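Local coordinates for protein methionine gamma-lyase (Trichomonas vaginalis, PDB 1E5E) that is a pyridoxal-phosphate-dependent enzyme of the Cys/Met metabolism family, here assembled from four copies of the same chain, at residues Thr96-Gly101 and Asn147-Tyr152; Gly178-Ala183 and Gly199-Val204; Cys342-Gln347 and Gly377-Asp382. All blocks are in the same frame, centred on the assembly; numbering follows the deposited sequence.

Interaction 1: residues Thr96-Gly101 and Asn147-Tyr152; sequences TILKAG and NTKIVY
I150 pushes CD1, the tip of its longer branch, against I97 and L98, the two residues at which helix 86-97 gives way to a loop. The methyl lies 3.6 Å from L98 CG and 3.9 Å from I97 CG2. I150 CG1 is anti to the carbonyl carbon (chi1 -64°) and the branch is extended beyond it, a shape that carries CD1 out from the strand to the helix end. Branched aliphatic residues suit this seam, since I97 and L98 can present several carbons around the single methyl of I150. L98 CD2 is shared, touching I150 CD1 and resting 3.6 Å from K149 CB; L98 and K149 pass one another running in contrary senses. The lysine turns aside at chi2 (-62°), and it is CB, with CG behind it, that meets L98.

The apolar seam seats helix 86-97 on the central mixed sheet of the fold type I architecture, and the loop after it leads into strand 103-107, the neighbour of strand 148-154.

The polar part lies at the far end of that loop. N147 ND2 donates to G101 O over 2.8 Å, with the oxygen in the plane of the amide; the same nitrogen also bonds Q128 OE1. Glycine fits position 101 because its phi is strongly positive. K99 NZ and K149 NZ stand 5.0 Å apart, a like-charge pair probably eased by the salt bridge of K99 to D102.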
# COMPACT_ATOMS: atom_id res chain seq x y z
N THR A 96 -26.01 -16.85 6.09
CA THR A 96 -27.13 -15.95 5.92
C THR A 96 -28.39 -16.76 5.56
O THR A 96 -29.48 -16.49 6.07
CB THR A 96 -26.91 -14.97 4.75
OG1 THR A 96 -25.77 -14.15 5.07
CG2 THR A 96 -28.08 -14.05 4.46
N ILE A 97 -28.21 -17.70 4.64
CA ILE A 97 -29.34 -18.51 4.17
C ILE A 97 -29.87 -19.42 5.27
O ILE A 97 -31.07 -19.42 5.54
CB ILE A 97 -28.96 -19.32 2.92
CG1 ILE A 97 -28.61 -18.37 1.76
CG2 ILE A 97 -30.09 -20.23 2.47
CD1 ILE A 97 -27.77 -19.05 0.69
N LEU A 98 -29.02 -20.31 5.76
CA LEU A 98 -29.44 -21.31 6.73
C LEU A 98 -29.65 -20.88 8.16
O LEU A 98 -29.08 -19.96 8.75
CB LEU A 98 -28.38 -22.42 6.75
CG LEU A 98 -28.00 -22.93 5.35
CD1 LEU A 98 -26.67 -23.67 5.42
CD2 LEU A 98 -29.12 -23.81 4.82
N LYS A 99 -30.41 -21.72 8.86
CA LYS A 99 -30.73 -21.60 10.27
C LYS A 99 -30.83 -23.01 10.85
O LYS A 99 -30.97 -23.96 10.08
CB LYS A 99 -32.04 -20.84 10.46
CG LYS A 99 -33.24 -21.56 9.85
CD LYS A 99 -34.53 -20.87 10.29
CE LYS A 99 -35.68 -21.05 9.31
NZ LYS A 99 -35.88 -22.43 8.79
N ALA A 100 -30.60 -23.18 12.14
CA ALA A 100 -30.71 -24.44 12.82
C ALA A 100 -31.97 -25.17 12.36
O ALA A 100 -33.04 -24.58 12.21
CB ALA A 100 -30.69 -24.34 14.36
N GLY A 101 -31.76 -26.43 11.93
CA GLY A 101 -32.89 -27.18 11.41
C GLY A 101 -32.93 -27.27 9.90
O GLY A 101 -33.65 -28.16 9.40
N ASN A 147 -36.83 -29.65 4.27
CA ASN A 147 -36.06 -28.53 4.78
C ASN A 147 -34.78 -28.25 3.98
O ASN A 147 -33.92 -27.50 4.46
CB ASN A 147 -35.76 -28.84 6.25
CG ASN A 147 -34.99 -30.13 6.44
OD1 ASN A 147 -35.12 -31.09 5.66
ND2 ASN A 147 -34.15 -30.15 7.48
N THR A 148 -34.62 -28.87 2.80
CA THR A 148 -33.41 -28.66 1.99
C THR A 148 -33.40 -27.22 1.50
O THR A 148 -34.31 -26.81 0.78
CB THR A 148 -33.33 -29.65 0.81
OG1 THR A 148 -33.04 -30.94 1.37
CG2 THR A 148 -32.19 -29.26 -0.16
N LYS A 149 -32.40 -26.44 1.86
CA LYS A 149 -32.29 -25.05 1.38
C LYS A 149 -31.23 -24.79 0.31
O LYS A 149 -31.24 -23.77 -0.40
CB LYS A 149 -31.87 -24.21 2.61
CG LYS A 149 -32.90 -24.30 3.72
CD LYS A 149 -34.25 -23.73 3.22
CE LYS A 149 -35.19 -23.84 4.45
NZ LYS A 149 -36.59 -23.69 4.02
N ILE A 150 -30.15 -25.55 0.37
CA ILE A 150 -29.00 -25.39 -0.49
C ILE A 150 -28.47 -26.68 -1.11
O ILE A 150 -28.39 -27.74 -0.48
CB ILE A 150 -27.82 -24.77 0.30
CG1 ILE A 150 -28.16 -23.35 0.79
CG2 ILE A 150 -26.55 -24.70 -0.54
CD1 ILE A 150 -27.20 -22.82 1.83
N VAL A 151 -28.14 -26.56 -2.40
CA VAL A 151 -27.38 -27.62 -3.05
C VAL A 151 -26.06 -26.93 -3.47
O VAL A 151 -26.11 -25.94 -4.21
CB VAL A 151 -28.11 -28.23 -4.24
CG1 VAL A 151 -27.16 -29.17 -4.97
CG2 VAL A 151 -29.35 -28.99 -3.76
N TYR A 152 -24.91 -27.47 -3.09
CA TYR A 152 -23.63 -26.81 -3.26
C TYR A 152 -22.62 -27.73 -3.94
O TYR A 152 -22.59 -28.91 -3.57
CB TYR A 152 -23.08 -26.44 -1.85
CG TYR A 152 -21.78 -25.66 -1.82
CD1 TYR A 152 -20.56 -26.33 -1.91
CD2 TYR A 152 -21.75 -24.27 -1.71
CE1 TYR A 152 -19.35 -25.64 -1.89
CE2 TYR A 152 -20.57 -23.56 -1.68
CZ TYR A 152 -19.38 -24.24 -1.79
OH TYR A 152 -18.19 -23.54 -1.74

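Interaction 2: residues Gly178-Ala183 and Gly199-Val204; sequences GVLVIA and GVDVVV
V181 to A183 and V202 to V204 run side by side as neighbouring parallel strands of the seven-stranded mixed sheet at the heart of this fold type I enzyme. The regular ladder has A183 N donating to V202 O (2.9 Å) and V204 N to A183 O (3.0 Å), so that A183 is held through both its N-H and its carbonyl.

Nearer the strand starts the pattern is modified by D201, whose backbone angles are helical rather than extended. V181 O accepts from two successive amides, D201 N at 2.8 Å and V202 N at 3.2 Å. In return V181 N gives its hydrogen to D201 OD2 at 2.8 Å, in a nearly straight bond (174°) to the anti lone pair. The aspartate carboxylate thus takes the place a backbone carbonyl would have in a continuing ladder, a role its short side chain fits; H174 NE2 is a second donor to OD2. L180 lays CD2 across the base of D201 at about a right angle, 3.6 Å from D201 CB.

The apolar side chains sort onto two faces. I182 and V202 run in step on one face, with I182 CG1 3.9 Å from V202 CB. On the opposite face A183 CB meets V200 CG1 at 3.7 Å. V200 has CG1 anti to the backbone N (chi1 167°), which sets this methyl beside V181 O as well.

The I182 face is covered by helix 86-97 through T93 and I97, while V181 and V200 pack on C170 of helix 166-174. Strand 148-154 flanks 180-184 on its other edge, and strand 220-224 flanks 202-206.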
# COMPACT_ATOMS: atom_id res chain seq x y z
N GLY A 178 -37.92 -23.29 -3.38
CA GLY A 178 -37.14 -22.77 -2.22
C GLY A 178 -35.76 -23.36 -2.02
O GLY A 178 -35.28 -23.38 -0.89
N VAL A 179 -35.12 -23.88 -3.07
CA VAL A 179 -33.75 -24.45 -2.91
C VAL A 179 -32.81 -23.50 -3.66
O VAL A 179 -33.05 -23.09 -4.81
CB VAL A 179 -33.63 -25.86 -3.50
CG1 VAL A 179 -32.25 -26.52 -3.30
CG2 VAL A 179 -34.71 -26.78 -2.87
N LEU A 180 -31.67 -23.27 -3.04
CA LEU A 180 -30.66 -22.43 -3.72
C LEU A 180 -29.49 -23.28 -4.19
O LEU A 180 -28.97 -24.09 -3.42
CB LEU A 180 -30.19 -21.36 -2.70
CG LEU A 180 -31.21 -20.21 -2.58
CD1 LEU A 180 -30.81 -19.19 -1.54
CD2 LEU A 180 -31.39 -19.53 -3.95
N VAL A 181 -29.13 -23.12 -5.46
CA VAL A 181 -27.97 -23.85 -5.96
C VAL A 181 -26.80 -22.87 -5.92
O VAL A 181 -26.85 -21.81 -6.55
CB VAL A 181 -28.17 -24.41 -7.36
CG1 VAL A 181 -26.89 -25.14 -7.82
CG2 VAL A 181 -29.36 -25.38 -7.28
N ILE A 182 -25.70 -23.28 -5.32
CA ILE A 182 -24.53 -22.43 -5.13
C ILE A 182 -23.35 -23.10 -5.82
O ILE A 182 -23.08 -24.26 -5.48
CB ILE A 182 -24.24 -22.20 -3.63
CG1 ILE A 182 -25.42 -21.53 -2.91
CG2 ILE A 182 -22.97 -21.36 -3.47
CD1 ILE A 182 -25.26 -21.39 -1.40
N ALA A 183 -22.69 -22.43 -6.74
CA ALA A 183 -21.52 -23.08 -7.39
C ALA A 183 -20.24 -22.35 -7.01
O ALA A 183 -20.30 -21.11 -7.02
CB ALA A 183 -21.73 -23.02 -8.89
N GLY A 199 -28.49 -22.14 -14.60
CA GLY A 199 -29.56 -22.10 -13.62
C GLY A 199 -29.03 -21.90 -12.20
O GLY A 199 -29.80 -21.95 -11.24
N VAL A 200 -27.71 -21.79 -12.01
CA VAL A 200 -27.15 -21.64 -10.65
C VAL A 200 -27.65 -20.36 -10.00
O VAL A 200 -27.81 -19.38 -10.72
CB VAL A 200 -25.61 -21.73 -10.67
CG1 VAL A 200 -24.94 -21.27 -9.38
CG2 VAL A 200 -25.20 -23.17 -10.96
N ASP A 201 -27.91 -20.29 -8.69
CA ASP A 201 -28.46 -19.04 -8.14
C ASP A 201 -27.36 -18.10 -7.64
O ASP A 201 -27.51 -16.88 -7.68
CB ASP A 201 -29.35 -19.49 -6.96
CG ASP A 201 -30.52 -20.33 -7.47
OD1 ASP A 201 -31.30 -19.72 -8.24
OD2 ASP A 201 -30.71 -21.53 -7.15
N VAL A 202 -26.37 -18.67 -6.95
CA VAL A 202 -25.29 -17.96 -6.30
C VAL A 202 -23.95 -18.56 -6.75
O VAL A 202 -23.79 -19.77 -6.83
CB VAL A 202 -25.33 -18.08 -4.75
CG1 VAL A 202 -24.35 -17.10 -4.13
CG2 VAL A 202 -26.70 -17.84 -4.15
N VAL A 203 -23.00 -17.69 -7.07
CA VAL A 203 -21.67 -18.10 -7.50
C VAL A 203 -20.66 -17.51 -6.54
O VAL A 203 -20.69 -16.30 -6.24
CB VAL A 203 -21.34 -17.62 -8.94
CG1 VAL A 203 -19.90 -17.99 -9.34
CG2 VAL A 203 -22.35 -18.17 -9.96
N VAL A 204 -19.79 -18.35 -5.96
CA VAL A 204 -18.77 -17.81 -5.05
C VAL A 204 -17.39 -18.06 -5.66
O VAL A 204 -17.24 -18.91 -6.56
CB VAL A 204 -18.86 -18.47 -3.67
CG1 VAL A 204 -20.21 -18.16 -3.00
CG2 VAL A 204 -18.72 -20.00 -3.75

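Interaction 3: residues Cys342-Gln347 and Gly377-Asp382; sequences CESLIQ and GIEDAD
S344 and E379 meet through a two-point grip in which one carboxylate serves both the amide and the hydroxyl of the serine. S344 OG donates to E379 OE1 at 2.6 Å, reaching it on the syn side but 31° out of the carboxylate plane, while S344 N donates to the syn lone pair of E379 OE2 at 2.8 Å. The serine hydroxyl can share the carboxylate with its own N-H because OG stands beside the backbone N, anti to the carbonyl carbon (chi1 -64°). E379 bends sharply at chi2 (99°), well away from a staggered value, to turn its end onto S344. Serine suits the site further because OG also accepts from G377 N over 2.8 Å.

Beside this network the backbones come close. G377 CA passes 3.2 Å from C342 O, an approach that only a residue without a side chain permits, and I378 N donates to the same oxygen at 2.8 Å. The extended branch of I378 lays CD1 3.9 Å from C342 CB.

The contact joins the loop leading into strand 345-347 to the loop between strand 371-375 and helix 381-396, whose N-cap is D380. H14 NE2 of a third subunit also bonds E379 OE2, tying the site into the assembly.

With three hydrogen bonds on a buried carboxylate, E379 is probably ionised, its charge stabilised by donors from two chains.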
# COMPACT_ATOMS: atom_id res chain seq x y z
N CYS A 342 0.47 -16.29 -11.52
CA CYS A 342 1.28 -16.21 -12.72
C CYS A 342 2.37 -17.28 -12.69
O CYS A 342 2.85 -17.76 -13.73
CB CYS A 342 1.93 -14.82 -12.84
SG CYS A 342 0.69 -13.54 -13.16
N GLU A 343 2.83 -17.61 -11.49
CA GLU A 343 3.82 -18.67 -11.37
C GLU A 343 3.09 -20.00 -11.12
O GLU A 343 2.05 -20.05 -10.46
CB GLU A 343 4.80 -18.37 -10.27
CG GLU A 343 4.21 -18.76 -8.94
CD GLU A 343 3.75 -17.56 -8.16
OE1 GLU A 343 2.73 -16.92 -8.53
OE2 GLU A 343 4.54 -17.40 -7.18
N SER A 344 3.65 -21.08 -11.65
CA SER A 344 3.06 -22.40 -11.53
C SER A 344 3.26 -22.95 -10.11
O SER A 344 4.35 -22.84 -9.56
CB SER A 344 3.70 -23.33 -12.56
OG SER A 344 3.42 -22.92 -13.88
N LEU A 345 2.19 -23.49 -9.55
CA LEU A 345 2.23 -23.96 -8.16
C LEU A 345 1.87 -25.45 -8.13
O LEU A 345 0.97 -25.85 -8.87
CB LEU A 345 1.24 -23.18 -7.26
CG LEU A 345 1.62 -21.70 -7.01
CD1 LEU A 345 0.51 -20.94 -6.27
CD2 LEU A 345 2.91 -21.60 -6.21
N ILE A 346 2.38 -26.22 -7.17
CA ILE A 346 2.07 -27.63 -7.09
C ILE A 346 1.98 -28.10 -5.65
O ILE A 346 2.82 -27.64 -4.88
CB ILE A 346 3.14 -28.45 -7.86
CG1 ILE A 346 2.62 -29.87 -8.18
CG2 ILE A 346 4.48 -28.51 -7.15
CD1 ILE A 346 3.61 -30.60 -9.08
N GLN A 347 1.19 -29.11 -5.32
CA GLN A 347 1.07 -29.58 -3.94
C GLN A 347 0.47 -30.98 -3.89
O GLN A 347 0.01 -31.51 -4.92
CB GLN A 347 0.20 -28.64 -3.10
CG GLN A 347 -1.25 -28.46 -3.57
CD GLN A 347 -2.18 -29.23 -2.64
OE1 GLN A 347 -1.80 -29.63 -1.53
NE2 GLN A 347 -3.39 -29.46 -3.12
N GLY A 377 1.02 -21.70 -14.51
CA GLY A 377 1.12 -20.26 -14.70
C GLY A 377 1.54 -19.89 -16.13
O GLY A 377 1.29 -20.67 -17.05
N ILE A 378 2.18 -18.73 -16.31
CA ILE A 378 2.50 -18.22 -17.62
C ILE A 378 3.98 -18.25 -17.99
O ILE A 378 4.41 -17.59 -18.95
CB ILE A 378 1.97 -16.78 -17.79
CG1 ILE A 378 2.63 -15.89 -16.71
CG2 ILE A 378 0.44 -16.78 -17.64
CD1 ILE A 378 2.00 -14.50 -16.68
N GLU A 379 4.73 -19.13 -17.37
CA GLU A 379 6.10 -19.39 -17.78
C GLU A 379 6.12 -20.03 -19.18
O GLU A 379 5.10 -20.46 -19.70
CB GLU A 379 6.76 -20.40 -16.82
CG GLU A 379 6.79 -19.91 -15.39
CD GLU A 379 5.72 -20.44 -14.48
OE1 GLU A 379 4.67 -20.88 -15.00
OE2 GLU A 379 5.88 -20.39 -13.22
N ASP A 380 7.32 -20.17 -19.74
CA ASP A 380 7.46 -20.84 -21.04
C ASP A 380 7.09 -22.32 -20.92
O ASP A 380 7.46 -23.00 -19.96
CB ASP A 380 8.90 -20.56 -21.49
CG ASP A 380 9.16 -21.37 -22.77
OD1 ASP A 380 8.76 -20.86 -23.82
OD2 ASP A 380 9.69 -22.50 -22.64
N ALA A 381 6.16 -22.83 -21.74
CA ALA A 381 5.67 -24.19 -21.66
C ALA A 381 6.78 -25.22 -21.78
O ALA A 381 6.76 -26.18 -21.00
CB ALA A 381 4.59 -24.48 -22.71
N ASP A 382 7.77 -25.02 -22.65
CA ASP A 382 8.91 -25.93 -22.77
C ASP A 382 9.76 -25.97 -21.50
O ASP A 382 10.13 -27.05 -21.04
CB ASP A 382 9.80 -25.59 -23.97
CG ASP A 382 9.09 -25.90 -25.27
OD1 ASP A 382 8.23 -26.80 -25.36
OD2 ASP A 382 9.30 -25.22 -26.28

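From the N terminus, interaction 1 closes first, bringing the end of helix 86-97 back to the strand beginning at 148 after an excursion through strands 103-107 and 128-132 with their helices. Interaction 2 follows with a connection without helix between two parallel strands, 15 residues separating the segments, and interaction 3 closes last, around helix 359-364 and strand 371-375. The three are in series; none nests in or crosses another. Interactions 1 and 2 share the central sheet and touch: strands 148-154 and 180-184 are neighbours, and I150 packs on I182. Interaction 3 lies on the opposite side of the chain's centre, with the smaller five-stranded sheet, its centre about 39 Å from that of interaction 1.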